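Local coordinates for protein endoglucanase (Mytilus edulis, PDB 1WC2) that hydrolyses internal beta-1,4-glucosidic linkages of cellulose and related beta-glucans, is active on soluble carboxymethylcellulose, and also has expansin activity, at residues 1-6 with 147-152; 24-29 with 36-41; 48-53 with 131-136. One frame throughout, in Å; residues are numbered along the deposited sequence.

Contact 1 (1-6 with 147-152)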
# COMPACT_ATOMS: atom_id res chain seq x y z
N ASN A 1 1.16 13.22 -14.78
CA ASN A 1 2.60 13.55 -14.93
C ASN A 1 3.39 13.11 -13.69
O ASN A 1 2.95 13.35 -12.56
CB ASN A 1 2.77 15.05 -15.15
CG ASN A 1 2.15 15.89 -14.02
OD1 ASN A 1 0.99 15.69 -13.66
ND2 ASN A 1 2.92 16.82 -13.45
N GLN A 2 4.55 12.50 -13.91
CA GLN A 2 5.43 12.11 -12.81
C GLN A 2 6.24 13.33 -12.34
O GLN A 2 7.03 13.89 -13.10
CB GLN A 2 6.38 10.98 -13.24
CG GLN A 2 5.66 9.69 -13.61
CD GLN A 2 6.64 8.60 -13.99
OE1 GLN A 2 7.07 8.50 -15.14
NE2 GLN A 2 7.04 7.80 -13.02
N LYS A 3 6.03 13.73 -11.09
CA LYS A 3 6.80 14.82 -10.48
C LYS A 3 8.06 14.31 -9.76
O LYS A 3 8.98 15.10 -9.52
CB LYS A 3 5.93 15.62 -9.53
CG LYS A 3 4.76 16.32 -10.23
CD LYS A 3 3.83 17.06 -9.27
CE LYS A 3 4.47 18.32 -8.69
NZ LYS A 3 3.52 19.03 -7.79
N CYS A 4 8.09 13.03 -9.40
CA CYS A 4 9.29 12.41 -8.85
C CYS A 4 10.28 12.14 -9.98
O CYS A 4 9.87 11.89 -11.12
CB CYS A 4 8.95 11.10 -8.15
SG CYS A 4 7.72 11.26 -6.82
N SER A 5 11.58 12.18 -9.65
CA SER A 5 12.64 12.00 -10.65
C SER A 5 13.81 11.24 -10.04
O SER A 5 13.94 11.13 -8.82
CB SER A 5 13.12 13.35 -11.20
OG SER A 5 13.64 14.15 -10.19
N GLY A 6 14.67 10.75 -10.92
CA GLY A 6 15.83 9.97 -10.52
C GLY A 6 15.54 8.48 -10.43
O GLY A 6 14.41 8.03 -10.67
N ASN A 147 -5.04 6.74 -8.39
CA ASN A 147 -3.66 6.26 -8.47
C ASN A 147 -2.61 7.38 -8.35
O ASN A 147 -1.70 7.50 -9.19
CB ASN A 147 -3.45 5.46 -9.75
CG ASN A 147 -4.43 4.31 -9.87
OD1 ASN A 147 -5.10 3.96 -8.89
ND2 ASN A 147 -4.49 3.69 -11.04
N PRO A 148 -2.69 8.19 -7.30
CA PRO A 148 -1.74 9.29 -7.17
C PRO A 148 -0.30 8.81 -7.00
O PRO A 148 -0.05 7.77 -6.41
CB PRO A 148 -2.20 9.99 -5.88
CG PRO A 148 -2.85 8.92 -5.09
CD PRO A 148 -3.58 8.11 -6.11
N GLU A 149 0.63 9.60 -7.52
CA GLU A 149 2.04 9.51 -7.13
C GLU A 149 2.19 10.04 -5.70
O GLU A 149 1.59 11.07 -5.36
CB GLU A 149 2.88 10.35 -8.10
CG GLU A 149 4.39 10.31 -7.90
CD GLU A 149 5.10 11.26 -8.84
OE1 GLU A 149 4.75 12.47 -8.83
OE2 GLU A 149 6.00 10.80 -9.59
N THR A 150 3.00 9.39 -4.86
CA THR A 150 3.11 9.77 -3.45
C THR A 150 4.55 9.77 -2.97
O THR A 150 5.43 9.16 -3.60
CB THR A 150 2.31 8.80 -2.54
OG1 THR A 150 2.91 7.49 -2.54
CG2 THR A 150 0.84 8.67 -2.99
N THR A 151 4.78 10.42 -1.82
CA THR A 151 5.94 10.13 -0.98
C THR A 151 5.44 9.37 0.26
O THR A 151 4.28 9.50 0.65
CB THR A 151 6.72 11.40 -0.58
OG1 THR A 151 5.82 12.35 0.03
CG2 THR A 151 7.31 12.08 -1.82
N TRP A 152 6.31 8.56 0.87
CA TRP A 152 5.88 7.58 1.87
C TRP A 152 6.80 7.56 3.09
O TRP A 152 8.00 7.85 3.00
CB TRP A 152 5.77 6.19 1.25
CG TRP A 152 7.07 5.58 0.86
CD1 TRP A 152 7.75 5.77 -0.30
CD2 TRP A 152 7.83 4.63 1.62
NE1 TRP A 152 8.90 5.03 -0.31
CE2 TRP A 152 8.97 4.30 0.86
CE3 TRP A 152 7.66 4.02 2.86
CZ2 TRP A 152 9.93 3.39 1.30
CZ3 TRP A 152 8.61 3.11 3.31
CH2 TRP A 152 9.72 2.80 2.53

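Contact 2 (24-29 with 36-41)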
# COMPACT_ATOMS: atom_id res chain seq x y z
N ASP A 24 -9.71 -6.58 -3.62
CA ASP A 24 -9.49 -7.99 -3.35
C ASP A 24 -10.26 -8.36 -2.08
O ASP A 24 -10.07 -7.69 -1.06
CB ASP A 24 -7.98 -8.24 -3.20
CG ASP A 24 -7.63 -9.69 -3.11
OD1 ASP A 24 -8.05 -10.33 -2.13
OD2 ASP A 24 -6.92 -10.29 -3.97
N SER A 25 -11.11 -9.40 -2.16
CA SER A 25 -11.95 -9.87 -1.04
C SER A 25 -11.41 -11.13 -0.34
O SER A 25 -12.04 -11.63 0.60
CB SER A 25 -13.38 -10.16 -1.52
OG SER A 25 -13.37 -11.18 -2.49
N HIS A 26 -10.25 -11.63 -0.75
CA HIS A 26 -9.65 -12.79 -0.09
C HIS A 26 -9.01 -12.38 1.24
O HIS A 26 -8.60 -11.23 1.42
CB HIS A 26 -8.62 -13.42 -1.02
CG HIS A 26 -9.21 -13.93 -2.29
ND1 HIS A 26 -9.05 -13.31 -3.51
CD2 HIS A 26 -9.99 -15.01 -2.52
CE1 HIS A 26 -9.68 -14.00 -4.44
NE2 HIS A 26 -10.27 -15.03 -3.87
N LYS A 27 -8.88 -13.34 2.15
CA LYS A 27 -8.28 -13.08 3.47
C LYS A 27 -6.95 -12.33 3.36
O LYS A 27 -6.72 -11.36 4.10
CB LYS A 27 -8.09 -14.38 4.26
CG LYS A 27 -7.55 -14.15 5.66
CD LYS A 27 -7.82 -15.31 6.61
CE LYS A 27 -7.12 -16.59 6.18
NZ LYS A 27 -7.35 -17.70 7.17
N GLY A 28 -6.10 -12.77 2.45
CA GLY A 28 -4.83 -12.12 2.19
C GLY A 28 -3.64 -12.65 2.99
O GLY A 28 -3.77 -13.45 3.92
N ALA A 29 -2.46 -12.17 2.59
CA ALA A 29 -1.19 -12.80 2.96
C ALA A 29 -0.70 -12.48 4.37
O ALA A 29 0.35 -12.99 4.77
CB ALA A 29 -0.12 -12.42 1.93
N SER A 36 -9.99 -20.40 9.90
CA SER A 36 -10.48 -21.50 9.04
C SER A 36 -11.34 -20.91 7.92
O SER A 36 -12.49 -20.57 8.13
CB SER A 36 -11.25 -22.56 9.86
OG SER A 36 -11.36 -23.79 9.15
N GLY A 37 -10.73 -20.81 6.75
CA GLY A 37 -11.34 -20.22 5.56
C GLY A 37 -10.45 -19.16 4.91
O GLY A 37 -9.32 -18.89 5.33
N ASP A 38 -11.01 -18.55 3.87
CA ASP A 38 -10.31 -17.57 3.04
C ASP A 38 -11.06 -16.23 3.01
O ASP A 38 -10.93 -15.47 2.05
CB ASP A 38 -10.14 -18.13 1.62
CG ASP A 38 -9.22 -17.29 0.76
OD1 ASP A 38 -8.16 -16.84 1.26
OD2 ASP A 38 -9.51 -17.07 -0.42
N ALA A 39 -11.83 -15.95 4.06
CA ALA A 39 -12.57 -14.71 4.21
C ALA A 39 -11.82 -13.68 5.06
O ALA A 39 -11.04 -14.03 5.94
CB ALA A 39 -13.94 -14.97 4.82
N GLN A 40 -12.10 -12.41 4.80
CA GLN A 40 -11.63 -11.31 5.63
C GLN A 40 -12.48 -11.14 6.90
O GLN A 40 -13.60 -11.66 7.00
CB GLN A 40 -11.67 -10.02 4.83
CG GLN A 40 -10.75 -10.03 3.64
CD GLN A 40 -10.92 -8.84 2.71
OE1 GLN A 40 -11.86 -8.05 2.87
NE2 GLN A 40 -10.02 -8.69 1.75
N PHE A 41 -11.93 -10.38 7.86
CA PHE A 41 -12.74 -9.87 8.97
C PHE A 41 -13.73 -8.84 8.42
O PHE A 41 -13.69 -8.49 7.24
CB PHE A 41 -11.85 -9.22 10.05
CG PHE A 41 -10.99 -10.21 10.79
CD1 PHE A 41 -9.61 -10.07 10.83
CD2 PHE A 41 -11.57 -11.29 11.45
CE1 PHE A 41 -8.85 -10.98 11.52
CE2 PHE A 41 -10.80 -12.20 12.13
CZ PHE A 41 -9.44 -12.05 12.16
O HOH W 1 -11.49 -5.80 0.67
O HOH W 2 -13.96 -11.87 2.50
O HOH W 3 -6.14 -15.05 0.62

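Contact 3 (48-53 with 131-136)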
# COMPACT_ATOMS: atom_id res chain seq x y z
N PHE A 48 -8.53 1.69 5.29
CA PHE A 48 -7.35 2.08 4.52
C PHE A 48 -6.28 0.99 4.73
O PHE A 48 -5.51 1.01 5.70
CB PHE A 48 -6.86 3.47 4.94
CG PHE A 48 -7.73 4.62 4.45
CD1 PHE A 48 -8.02 5.69 5.30
CD2 PHE A 48 -8.20 4.67 3.14
CE1 PHE A 48 -8.79 6.77 4.85
CE2 PHE A 48 -8.97 5.75 2.70
CZ PHE A 48 -9.25 6.80 3.56
N VAL A 49 -6.31 0.01 3.82
CA VAL A 49 -5.38 -1.10 3.81
C VAL A 49 -4.78 -1.25 2.42
O VAL A 49 -5.33 -0.76 1.43
CB VAL A 49 -6.04 -2.43 4.29
CG1 VAL A 49 -6.46 -2.31 5.76
CG2 VAL A 49 -7.22 -2.84 3.39
N ALA A 50 -3.65 -1.95 2.36
CA ALA A 50 -2.85 -2.04 1.15
C ALA A 50 -2.20 -3.40 0.98
O ALA A 50 -1.93 -4.11 1.94
CB ALA A 50 -1.78 -0.98 1.15
N ALA A 51 -1.92 -3.74 -0.28
CA ALA A 51 -1.04 -4.83 -0.65
C ALA A 51 0.30 -4.23 -1.06
O ALA A 51 0.36 -3.39 -1.95
CB ALA A 51 -1.64 -5.64 -1.80
N ALA A 52 1.39 -4.65 -0.40
CA ALA A 52 2.72 -4.13 -0.70
C ALA A 52 3.45 -4.98 -1.74
O ALA A 52 3.40 -6.21 -1.70
CB ALA A 52 3.57 -4.06 0.58
N SER A 53 4.16 -4.31 -2.64
CA SER A 53 5.01 -4.97 -3.61
C SER A 53 5.93 -5.98 -2.90
O SER A 53 6.40 -5.75 -1.77
CB SER A 53 5.78 -3.93 -4.43
OG SER A 53 6.44 -2.97 -3.61
N LEU A 131 2.24 0.37 -3.70
CA LEU A 131 1.13 -0.11 -2.88
C LEU A 131 -0.15 -0.20 -3.72
O LEU A 131 -0.54 0.78 -4.37
CB LEU A 131 0.88 0.81 -1.68
CG LEU A 131 1.99 0.92 -0.63
CD1 LEU A 131 1.50 1.81 0.50
CD2 LEU A 131 2.44 -0.42 -0.06
N ASP A 132 -0.78 -1.36 -3.71
CA ASP A 132 -2.15 -1.49 -4.21
C ASP A 132 -3.06 -1.10 -3.05
O ASP A 132 -2.91 -1.63 -1.94
CB ASP A 132 -2.48 -2.92 -4.71
CG ASP A 132 -1.91 -3.26 -6.09
OD1 ASP A 132 -1.38 -2.40 -6.81
OD2 ASP A 132 -1.96 -4.44 -6.52
N LEU A 133 -3.95 -0.14 -3.27
CA LEU A 133 -4.81 0.39 -2.23
C LEU A 133 -6.23 -0.16 -2.36
O LEU A 133 -6.87 0.00 -3.39
CB LEU A 133 -4.86 1.93 -2.32
CG LEU A 133 -3.51 2.67 -2.41
CD1 LEU A 133 -3.72 4.18 -2.53
CD2 LEU A 133 -2.64 2.33 -1.23
N GLU A 134 -6.72 -0.80 -1.31
CA GLU A 134 -8.09 -1.31 -1.36
C GLU A 134 -9.10 -0.19 -1.60
O GLU A 134 -9.10 0.81 -0.87
CB GLU A 134 -8.41 -2.08 -0.09
CG GLU A 134 -9.84 -2.62 -0.03
CD GLU A 134 -10.22 -3.57 -1.18
OE1 GLU A 134 -9.41 -4.48 -1.51
OE2 GLU A 134 -11.32 -3.43 -1.75
N ASN A 135 -9.97 -0.38 -2.59
CA ASN A 135 -10.91 0.66 -3.05
C ASN A 135 -12.29 0.13 -3.43
O ASN A 135 -13.07 0.82 -4.10
CB ASN A 135 -10.32 1.44 -4.23
CG ASN A 135 -11.09 2.73 -4.51
OD1 ASN A 135 -11.32 3.54 -3.59
ND2 ASN A 135 -11.51 2.93 -5.76
N GLY A 136 -12.60 -1.07 -2.96
CA GLY A 136 -13.88 -1.68 -3.31
C GLY A 136 -15.09 -0.91 -2.79
O GLY A 136 -16.20 -1.07 -3.31
O HOH W 4 -7.31 1.46 1.23

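Contact 1 (1-6 with 147-152)
The carboxylate of E149 grips the backbone of K3 and C4 in a side-chain-to-main-chain contact that ties the irregular N-terminal segment 1-6 to strand 148-155, in the outer part of the sheet that forms the double-psi barrel. It is a worked example of one acid side chain serving consecutive peptide N-H groups. K3 N reaches OE1 at 2.9 Å on its syn lone pair, whereas C4 N meets OE2 at 3.1 Å from above the carboxylate plane, some 41° out of it, with a nearly straight N-H (160°). A weak second bond from C4 N to OE1 makes the grip partly bifurcated. E149 arrives there because CG lies anti to its own backbone N (chi1 -177°) and the chain continues extended, carrying the acid straight across. Sulfur packs close by, C4 SG lying 3.3 Å from E149 CD, and its disulfide to C16 adds a covalent tie to strand 14-22. Neither oxygen stops at the backbone: Y127 OH bonds OE2, and T78 OG1 bonds OE1. K3 sends its ammonium elsewhere, to E91 and the carbonyl of T78. Putting a leucine at E149 would probably leave the K3 and C4 amides without their acceptor and the hydroxyls of Y127 and T78 without a common partner. A buried carboxylate is thus met by two peptide amides and two hydroxyls, and the N-H and O-H dipoles around it would be expected to stabilise the negative charge.

Contact 2 (24-29 with 36-41)
A single side-chain nitrogen, Q40 NE2, serves two backbone carbonyls at once, giving one bond to D24 O (3.0 Å) and another to H26 O (2.9 Å). Neither partner lies quite in the amide plane, and the H26 carbonyl is approached from well above its own plane. The glutamine reaches them by running extended beyond CG, its CG lying close to H26 O. One water joins its OE1 to D24 O; a second links S25 O to Q40 N. K27 donates in the reverse direction across the contact, from its backbone N and from its ammonium: the former bonds D38 O at 3.0 Å, while the side chain, bent at chi3 (64°), runs alongside A39 O and brings NZ to G37 O at 2.9 Å. The same ammonium also reaches P34 O, in the short loop between the two segments. D38 adds a contact to H26, OD2 standing at the edge of the ring, 3.0 Å from CD2, and its OD1 receives a water held by G28 N. Within segment 24-29, D24 OD1 accepts from H26 N. This Asx turn is built on D24 itself, the nucleophile by similarity, in a surface loop of the family 45 active site.

Contact 3 (48-53 with 131-136)
L131, V49 and D132 bury the most surface where strands 49-53 and 131-134 run antiparallel, a textbook ladder at the heart of the barrel. With chi1 at -64°, L131 turns its CD2 methyl onto A52, 3.8 Å from CA and almost as near CB. The alanines A50 and A52 share this face with L131 and L133, where F97 and I99 join the packing. V49 sits one step beyond the ladder of bridges: its CG2, wedged between backbone N and carbonyl carbon, touches E134 CB at 3.8 Å, the two side chains lying side by side and pointing the same way, and its carbonyl accepts from E134 N at 3.1 Å. D132 contributes chiefly backbone. It forms a hydrogen-bonded pair with A51, each N to the other's O at 2.9 Å with the donor in the carbonyl plane, and its O also takes a CA-H contact from A50 at 3.1 Å. Its CB rests 4.1 Å from A51 CB on the opposite face, where Y22 meets both residues, and its OD1 is hydrogen-bonded to H130 NE2. Beyond CB, E134 bends at chi2 (59°), carrying its carboxylate off to H23. The paired backbone bonds with A51, and its methyl, thus hold the main chain of D132, the proton donor by similarity, while E134 OE1 takes the backbone N of D24, tying this strand to the nucleophile by similarity.

Contact 3 is the core member of the set, its centre about 4 Å from the centre of the chain, and relies on strand pairing and methyl packing. Contact 2 is a surface affair of loops, water bridges and bonds to carbonyls; contact 1, partly buried, depends on one carboxylate, beside a disulfide to a third strand. Contacts 1 and 3 draw on successive strands, 129-134 and 148-155, of one sheet, their centres about 17 Å apart. Contacts 2 and 3 touch through E134 and D24, so the strand bearing the proton donor by similarity also holds the loop bearing the nucleophile by similarity. Contacts 1 and 2 lie on opposite sides of the chain's centre.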